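Local coordinates for L-Ribose isomerase (Acinetobacter, PDB 4Q0Q), which probably interconverts L-ribose and L-ribulose as an aldose-ketose isomerase of the cupin type, at residues A[101-106]-A[214-219]; A[36-41]-A[77-82]. All coordinates share one frame; numbering follows the deposited sequence.

Contact 1: residues A[101-106]-A[214-219]; sequences LCDKLM and REVSTY. With RUU (alpha-L-ribulofuranose), chain C.
C102 and S217 pair as hydrogen-bonded neighbours on antiparallel strands, and K104 and E215 do the same two residues on. D103 faces V216 between these pairs, and L105 faces R214 beyond them; both are non-hydrogen-bonded pairs. The strand axes come within 4.8 Å of each other.

K104 and E215 lie on the same face as C102, S217 and a bound alpha-L-ribulofuranose. E215 is extended, with CG anti to the backbone N (chi1 175°). K104 bends at chi2 and chi3, which folds its chain back across E215. Its CD and CE pack on OE2 of E215. NZ is modelled as a salt-bridge partner of OE2, but its place is doubtful because it sits too close to SG of C102. CE of M106 crosses beside E215, 3.6 Å from OE1. S217 OG bonds to the carbonyl of its neighbour T218, at 2.9 Å from O.

The other face carries D103 and R214. NH2 of R214 reaches OD2 of D103 at 3.3 Å in a salt bridge whose hydrogen bond is weak. The oxygen lies at the guanidinium edge, but the two planes are 78° apart. Their stronger partners are Y38 for D103 and E127 of the second subunit for R214.

The sugar O3 makes a weak hydrogen bond to OE2 of E215, 3.3 Å, and the E215 side chain is about 5 Å from a cobalt ion. This face therefore borders the metal and sugar site, while the D103 face serves the subunit interface.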
loop_
_atom_site.group_PDB
_atom_site.type_symbol
_atom_site.label_atom_id
_atom_site.label_comp_id
_atom_site.label_asym_id
_atom_site.label_seq_id
_atom_site.Cartn_x
_atom_site.Cartn_y
_atom_site.Cartn_z
ATOM N N LEU A 101 12.898 -18.451 13.868
ATOM C CA LEU A 101 12.021 -17.413 13.337
ATOM C C LEU A 101 11.505 -17.751 11.943
ATOM O O LEU A 101 12.294 -18.014 11.031
ATOM C CB LEU A 101 12.780 -16.081 13.281
ATOM C CG LEU A 101 13.263 -15.507 14.623
ATOM C CD1 LEU A 101 14.210 -14.330 14.388
ATOM C CD2 LEU A 101 12.060 -15.084 15.456
ATOM N N CYS A 102 10.184 -17.724 11.779
ATOM C CA CYS A 102 9.572 -18.022 10.489
ATOM C C CYS A 102 8.566 -16.934 10.105
ATOM O O CYS A 102 7.661 -16.612 10.878
ATOM C CB CYS A 102 8.875 -19.390 10.536
ATOM S SG CYS A 102 8.231 -19.988 8.935
ATOM N N ASP A 103 8.740 -16.370 8.909
ATOM C CA ASP A 103 7.859 -15.317 8.398
ATOM C C ASP A 103 7.331 -15.786 7.045
ATOM O O ASP A 103 8.104 -16.211 6.191
ATOM C CB ASP A 103 8.652 -14.016 8.208
ATOM C CG ASP A 103 7.762 -12.789 8.095
ATOM O OD1 ASP A 103 6.749 -12.846 7.371
ATOM O OD2 ASP A 103 8.086 -11.754 8.727
ATOM N N LYS A 104 6.022 -15.732 6.849
ATOM C CA LYS A 104 5.461 -16.151 5.580
ATOM C C LYS A 104 4.136 -15.465 5.309
ATOM O O LYS A 104 3.448 -15.025 6.229
ATOM C CB LYS A 104 5.276 -17.672 5.548
ATOM C CG LYS A 104 4.118 -18.192 6.387
ATOM C CD LYS A 104 4.602 -19.129 7.495
ATOM C CE LYS A 104 5.463 -18.387 8.510
ATOM N NZ LYS A 104 5.909 -19.253 9.645
ATOM N N LEU A 105 3.797 -15.359 4.029
ATOM C CA LEU A 105 2.547 -14.754 3.618
ATOM C C LEU A 105 1.638 -15.907 3.208
ATOM O O LEU A 105 2.041 -16.770 2.425
ATOM C CB LEU A 105 2.770 -13.825 2.429
ATOM C CG LEU A 105 1.563 -12.951 2.104
ATOM C CD1 LEU A 105 1.342 -11.970 3.256
ATOM C CD2 LEU A 105 1.785 -12.210 0.786
ATOM N N MET A 106 0.426 -15.933 3.748
ATOM C CA MET A 106 -0.508 -16.996 3.423
ATOM C C MET A 106 -1.703 -16.420 2.679
ATOM O O MET A 106 -2.268 -15.404 3.077
ATOM C CB MET A 106 -0.950 -17.714 4.706
ATOM C CG MET A 106 0.231 -18.279 5.505
ATOM S SD MET A 106 -0.235 -19.314 6.928
ATOM C CE MET A 106 -0.987 -18.103 7.987
ATOM N N ARG A 214 -0.151 -12.504 7.226
ATOM C CA ARG A 214 1.249 -12.697 7.522
ATOM C C ARG A 214 1.393 -13.491 8.818
ATOM O O ARG A 214 0.872 -13.102 9.869
ATOM C CB ARG A 214 1.976 -11.354 7.687
ATOM C CG ARG A 214 3.446 -11.536 8.109
ATOM C CD ARG A 214 4.104 -10.224 8.523
ATOM N NE ARG A 214 4.133 -9.251 7.434
ATOM C CZ ARG A 214 5.233 -8.877 6.789
ATOM N NH1 ARG A 214 5.152 -7.987 5.811
ATOM N NH2 ARG A 214 6.415 -9.385 7.124
ATOM N N GLU A 215 2.092 -14.612 8.746
ATOM C CA GLU A 215 2.325 -15.397 9.939
ATOM C C GLU A 215 3.754 -15.166 10.408
ATOM O O GLU A 215 4.698 -15.210 9.615
ATOM C CB GLU A 215 2.132 -16.886 9.667
ATOM C CG GLU A 215 2.486 -17.749 10.861
ATOM C CD GLU A 215 2.362 -19.223 10.570
ATOM O OE1 GLU A 215 1.217 -19.689 10.388
ATOM O OE2 GLU A 215 3.403 -19.914 10.517
ATOM N N VAL A 216 3.904 -14.889 11.694
ATOM C CA VAL A 216 5.218 -14.708 12.295
ATOM C C VAL A 216 5.228 -15.768 13.387
ATOM O O VAL A 216 4.417 -15.717 14.315
ATOM C CB VAL A 216 5.396 -13.303 12.913
ATOM C CG1 VAL A 216 6.648 -13.276 13.773
ATOM C CG2 VAL A 216 5.522 -12.255 11.804
ATOM N N SER A 217 6.135 -16.731 13.274
ATOM C CA SER A 217 6.168 -17.819 14.236
ATOM C C SER A 217 7.562 -18.359 14.478
ATOM O O SER A 217 8.537 -17.854 13.921
ATOM C CB SER A 217 5.303 -18.955 13.715
ATOM O OG SER A 217 5.948 -19.592 12.628
ATOM N N THR A 218 7.649 -19.392 15.316
ATOM C CA THR A 218 8.932 -20.021 15.582
ATOM C C THR A 218 9.223 -20.906 14.364
ATOM O O THR A 218 8.398 -21.001 13.455
ATOM C CB THR A 218 8.923 -20.860 16.904
ATOM O OG1 THR A 218 7.896 -21.858 16.860
ATOM C CG2 THR A 218 8.701 -19.956 18.106
ATOM N N TYR A 219 10.387 -21.545 14.352
ATOM C CA TYR A 219 10.821 -22.372 13.231
ATOM C C TYR A 219 9.823 -23.407 12.721
ATOM O O TYR A 219 9.169 -24.100 13.494
ATOM C CB TYR A 219 12.131 -23.073 13.590
ATOM C CG TYR A 219 12.865 -23.623 12.396
ATOM C CD1 TYR A 219 13.639 -22.793 11.586
ATOM C CD2 TYR A 219 12.799 -24.982 12.079
ATOM C CE1 TYR A 219 14.336 -23.299 10.489
ATOM C CE2 TYR A 219 13.490 -25.498 10.987
ATOM C CZ TYR A 219 14.259 -24.652 10.198
ATOM O OH TYR A 219 14.970 -25.161 9.136
HETATM C C1 RUU C . -0.509 -22.059 9.647
HETATM O O1 RUU C . -1.312 -22.509 10.732
HETATM C C2 RUU C . 0.402 -23.162 9.159
HETATM O O2 RUU C . 1.206 -23.641 10.229
HETATM C C3 RUU C . 1.291 -22.795 7.981
HETATM O O3 RUU C . 2.556 -22.350 8.443
HETATM C C4 RUU C . 1.443 -24.141 7.264
HETATM O O4 RUU C . 2.467 -24.895 7.902
HETATM C C5 RUU C . 0.104 -24.828 7.511
HETATM O O5 RUU C . -0.429 -24.244 8.712
#

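Contact 2: residues A[36-41]-A[77-82]; sequences LRYPIT and FESLNE. With QDK (L-ribulose), chain E; RUU (alpha-L-ribulofuranose), chain D; RUU (alpha-L-ribulofuranose), chain J; RUU (alpha-L-ribulofuranose), chain B.
Y38 and S79 make the polar link between the loop 36-41 and the strand region 77-82. L36 and R37 come first, where helix 19-35 ends in a Schellman motif with R37 at C-prime. R37 reaches the third subunit, where its NH2 bonds to A35 O of that subunit.

Y38 follows. CG stands anti to the backbone N (chi1 -166°), and the ring extends to the corner of the strand. Its OH is hydrogen-bonded to S79 OG at 2.8 Å. The same OH also bonds to D103. CE2 of Y38 packs 3.8 Å from S79 CB. OG of S79 has a second, weak bond to the D103 carbonyl.

P39 is the centre of an inverse gamma turn. Its CD lies over one face of the Y38 ring, 3.5 Å above the plane and offset toward the rim. Its O approaches S79 CB at 4.1 Å.

I40 closes the contact with an apolar touch. With CG1 anti to the carbonyl carbon (chi1 -65°), CD1 comes 3.7 Å from F77 CD2, meeting the ring obliquely.

Next to F77, E78 OE2 accepts a hydrogen bond from O3 of a bound L-ribulose at 2.8 Å. S79 and L80 form a classic beta bulge opposite D103, where the strand turns a corner. The loop leaves helix 19-35 and lies beside strand 73-82, which itself packs on V26, A29 and A30 of the helix through F77. Y38 reaches on to L105 and R214 on the next two strands.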
loop_
_atom_site.group_PDB
_atom_site.type_symbol
_atom_site.label_atom_id
_atom_site.label_comp_id
_atom_site.label_asym_id
_atom_site.label_seq_id
_atom_site.Cartn_x
_atom_site.Cartn_y
_atom_site.Cartn_z
ATOM N N LEU A 36 0.994 -5.771 -1.857
ATOM C CA LEU A 36 0.830 -5.505 -0.435
ATOM C C LEU A 36 2.167 -5.346 0.273
ATOM O O LEU A 36 2.245 -5.405 1.499
ATOM C CB LEU A 36 0.006 -6.621 0.214
ATOM C CG LEU A 36 -1.446 -6.655 -0.285
ATOM C CD1 LEU A 36 -2.069 -8.015 -0.000
ATOM C CD2 LEU A 36 -2.244 -5.529 0.365
ATOM N N ARG A 37 3.214 -5.147 -0.522
ATOM C CA ARG A 37 4.570 -4.933 -0.025
ATOM C C ARG A 37 5.252 -6.085 0.706
ATOM O O ARG A 37 6.175 -5.859 1.488
ATOM C CB ARG A 37 4.610 -3.682 0.866
ATOM C CG ARG A 37 4.227 -2.378 0.157
ATOM C CD ARG A 37 4.316 -1.194 1.121
ATOM N NE ARG A 37 3.890 0.075 0.532
ATOM C CZ ARG A 37 4.610 0.794 -0.329
ATOM N NH1 ARG A 37 5.808 0.379 -0.718
ATOM N NH2 ARG A 37 4.134 1.943 -0.792
ATOM N N TYR A 38 4.815 -7.318 0.480
ATOM C CA TYR A 38 5.489 -8.434 1.133
ATOM C C TYR A 38 6.705 -8.735 0.260
ATOM O O TYR A 38 6.597 -8.788 -0.960
ATOM C CB TYR A 38 4.595 -9.670 1.215
ATOM C CG TYR A 38 5.137 -10.704 2.178
ATOM C CD1 TYR A 38 4.982 -10.548 3.562
ATOM C CD2 TYR A 38 5.825 -11.823 1.713
ATOM C CE1 TYR A 38 5.501 -11.485 4.452
ATOM C CE2 TYR A 38 6.351 -12.767 2.597
ATOM C CZ TYR A 38 6.184 -12.594 3.963
ATOM O OH TYR A 38 6.689 -13.539 4.833
ATOM N N PRO A 39 7.876 -8.943 0.876
ATOM C CA PRO A 39 9.105 -9.231 0.128
ATOM C C PRO A 39 9.178 -10.625 -0.483
ATOM O O PRO A 39 9.795 -11.531 0.086
ATOM C CB PRO A 39 10.190 -9.004 1.167
ATOM C CG PRO A 39 9.530 -9.506 2.431
ATOM C CD PRO A 39 8.137 -8.906 2.329
ATOM N N ILE A 40 8.548 -10.798 -1.640
ATOM C CA ILE A 40 8.565 -12.091 -2.314
ATOM C C ILE A 40 9.689 -12.122 -3.336
ATOM O O ILE A 40 9.712 -11.324 -4.273
ATOM C CB ILE A 40 7.218 -12.380 -3.020
ATOM C CG1 ILE A 40 6.107 -12.515 -1.972
ATOM C CG2 ILE A 40 7.317 -13.677 -3.835
ATOM C CD1 ILE A 40 4.721 -12.641 -2.543
ATOM N N THR A 41 10.637 -13.030 -3.134
ATOM C CA THR A 41 11.765 -13.176 -4.049
ATOM C C THR A 41 11.444 -14.302 -5.031
ATOM O O THR A 41 10.460 -15.017 -4.854
ATOM C CB THR A 41 13.073 -13.504 -3.289
ATOM O OG1 THR A 41 12.908 -14.711 -2.541
ATOM C CG2 THR A 41 13.431 -12.372 -2.330
ATOM N N PHE A 77 4.005 -18.238 0.956
ATOM C CA PHE A 77 5.278 -17.722 0.483
ATOM C C PHE A 77 6.116 -17.493 1.729
ATOM O O PHE A 77 5.841 -16.586 2.509
ATOM C CB PHE A 77 5.083 -16.405 -0.266
ATOM C CG PHE A 77 4.361 -16.553 -1.579
ATOM C CD1 PHE A 77 4.894 -17.345 -2.593
ATOM C CD2 PHE A 77 3.169 -15.878 -1.813
ATOM C CE1 PHE A 77 4.248 -17.458 -3.829
ATOM C CE2 PHE A 77 2.515 -15.982 -3.040
ATOM C CZ PHE A 77 3.059 -16.775 -4.051
ATOM N N GLU A 78 7.128 -18.335 1.914
ATOM C CA GLU A 78 8.005 -18.253 3.074
ATOM C C GLU A 78 9.211 -17.350 2.817
ATOM O O GLU A 78 10.082 -17.680 2.008
ATOM C CB GLU A 78 8.456 -19.667 3.443
ATOM C CG GLU A 78 9.371 -19.782 4.636
ATOM C CD GLU A 78 9.699 -21.230 4.960
ATOM O OE1 GLU A 78 8.938 -21.869 5.719
ATOM O OE2 GLU A 78 10.718 -21.734 4.440
ATOM N N SER A 79 9.260 -16.208 3.500
ATOM C CA SER A 79 10.379 -15.282 3.324
ATOM C C SER A 79 11.479 -15.531 4.349
ATOM O O SER A 79 12.628 -15.112 4.168
ATOM C CB SER A 79 9.902 -13.829 3.451
ATOM O OG SER A 79 9.471 -13.546 4.772
ATOM N N LEU A 80 11.124 -16.212 5.433
ATOM C CA LEU A 80 12.083 -16.480 6.483
ATOM C C LEU A 80 11.758 -17.733 7.296
ATOM O O LEU A 80 10.614 -17.946 7.705
ATOM C CB LEU A 80 12.149 -15.273 7.426
ATOM C CG LEU A 80 13.144 -15.361 8.587
ATOM C CD1 LEU A 80 14.563 -15.142 8.073
ATOM C CD2 LEU A 80 12.790 -14.318 9.637
ATOM N N ASN A 81 12.779 -18.557 7.504
ATOM C CA ASN A 81 12.685 -19.771 8.305
ATOM C C ASN A 81 14.101 -19.965 8.831
ATOM O O ASN A 81 14.885 -20.777 8.331
ATOM C CB ASN A 81 12.232 -20.973 7.467
ATOM C CG ASN A 81 11.725 -22.117 8.331
ATOM O OD1 ASN A 81 11.160 -21.892 9.402
ATOM N ND2 ASN A 81 11.905 -23.346 7.863
ATOM N N GLU A 82 14.408 -19.169 9.848
ATOM C CA GLU A 82 15.705 -19.127 10.495
ATOM C C GLU A 82 15.751 -19.935 11.794
ATOM O O GLU A 82 14.966 -19.699 12.712
ATOM C CB GLU A 82 16.055 -17.659 10.772
ATOM C CG GLU A 82 17.210 -17.437 11.737
ATOM C CD GLU A 82 18.507 -18.041 11.248
ATOM O OE1 GLU A 82 18.830 -17.869 10.058
ATOM O OE2 GLU A 82 19.208 -18.680 12.057
HETATM C C1 QDK E . 13.035 -17.264 1.883
HETATM O O1 QDK E . 12.669 -17.497 0.538
HETATM C C2 QDK E . 13.811 -18.447 2.405
HETATM O O2 QDK E . 14.816 -18.842 1.808
HETATM C C3 QDK E . 13.249 -19.257 3.561
HETATM O O3 QDK E . 12.792 -20.515 3.085
HETATM C C4 QDK E . 14.327 -19.464 4.625
HETATM O O4 QDK E . 15.370 -20.276 4.105
HETATM C C5 QDK E . 14.882 -18.114 5.060
HETATM O O5 QDK E . 15.803 -18.292 6.120
HETATM C C1 RUU D . 7.155 -20.905 0.455
HETATM O O1 RUU D . 7.756 -20.261 -0.663
HETATM C C2 RUU D . 7.191 -22.420 0.320
HETATM O O2 RUU D . 6.029 -22.877 -0.355
HETATM C C3 RUU D . 7.326 -23.151 1.654
HETATM O O3 RUU D . 6.081 -23.735 2.006
HETATM C C4 RUU D . 8.357 -24.249 1.392
HETATM O O4 RUU D . 7.693 -25.468 1.091
HETATM C C5 RUU D . 9.129 -23.778 0.161
HETATM O O5 RUU D . 8.333 -22.765 -0.478
HETATM C C1 RUU J . 5.963 -3.747 -3.834
HETATM O O1 RUU J . 6.266 -2.456 -4.343
HETATM C C2 RUU J . 7.175 -4.385 -3.178
HETATM O O2 RUU J . 7.707 -3.518 -2.184
HETATM C C3 RUU J . 8.262 -4.779 -4.175
HETATM O O3 RUU J . 9.531 -4.382 -3.678
HETATM C C4 RUU J . 8.202 -6.303 -4.265
HETATM O O4 RUU J . 9.511 -6.845 -4.177
HETATM C C5 RUU J . 7.375 -6.752 -3.062
HETATM O O5 RUU J . 6.723 -5.588 -2.532
HETATM C C1 RUU B . 5.965 4.340 -3.143
HETATM O O1 RUU B . 6.651 3.099 -3.212
HETATM C C2 RUU B . 5.937 5.038 -4.492
HETATM O O2 RUU B . 5.396 4.170 -5.480
HETATM C C3 RUU B . 7.306 5.553 -4.931
HETATM O O3 RUU B . 7.521 5.231 -6.297
HETATM C C4 RUU B . 7.242 7.071 -4.768
HETATM O O4 RUU B . 7.764 7.704 -5.928
HETATM C C5 RUU B . 5.759 7.405 -4.621
HETATM O O5 RUU B . 5.066 6.175 -4.364
#

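Both contacts are buried, and contact 1 lies nearer the centre of the chain. Both reach the six-stranded antiparallel sheet, in which strands 73-82 and 101-108 are neighbours. Contact 1 joins two strands of that sheet through a regular backbone ladder and charged side chains. Contact 2 fastens a loop to the sheet, with one hydroxyl pair and one apolar touch. Their centres are 9 Å apart, and they meet directly at D103 OD1 and Y38 OH, 2.6 Å apart in a probable hydrogen bond. L101 N and E82 O add a probable backbone bond. Each contact also borders the second subunit.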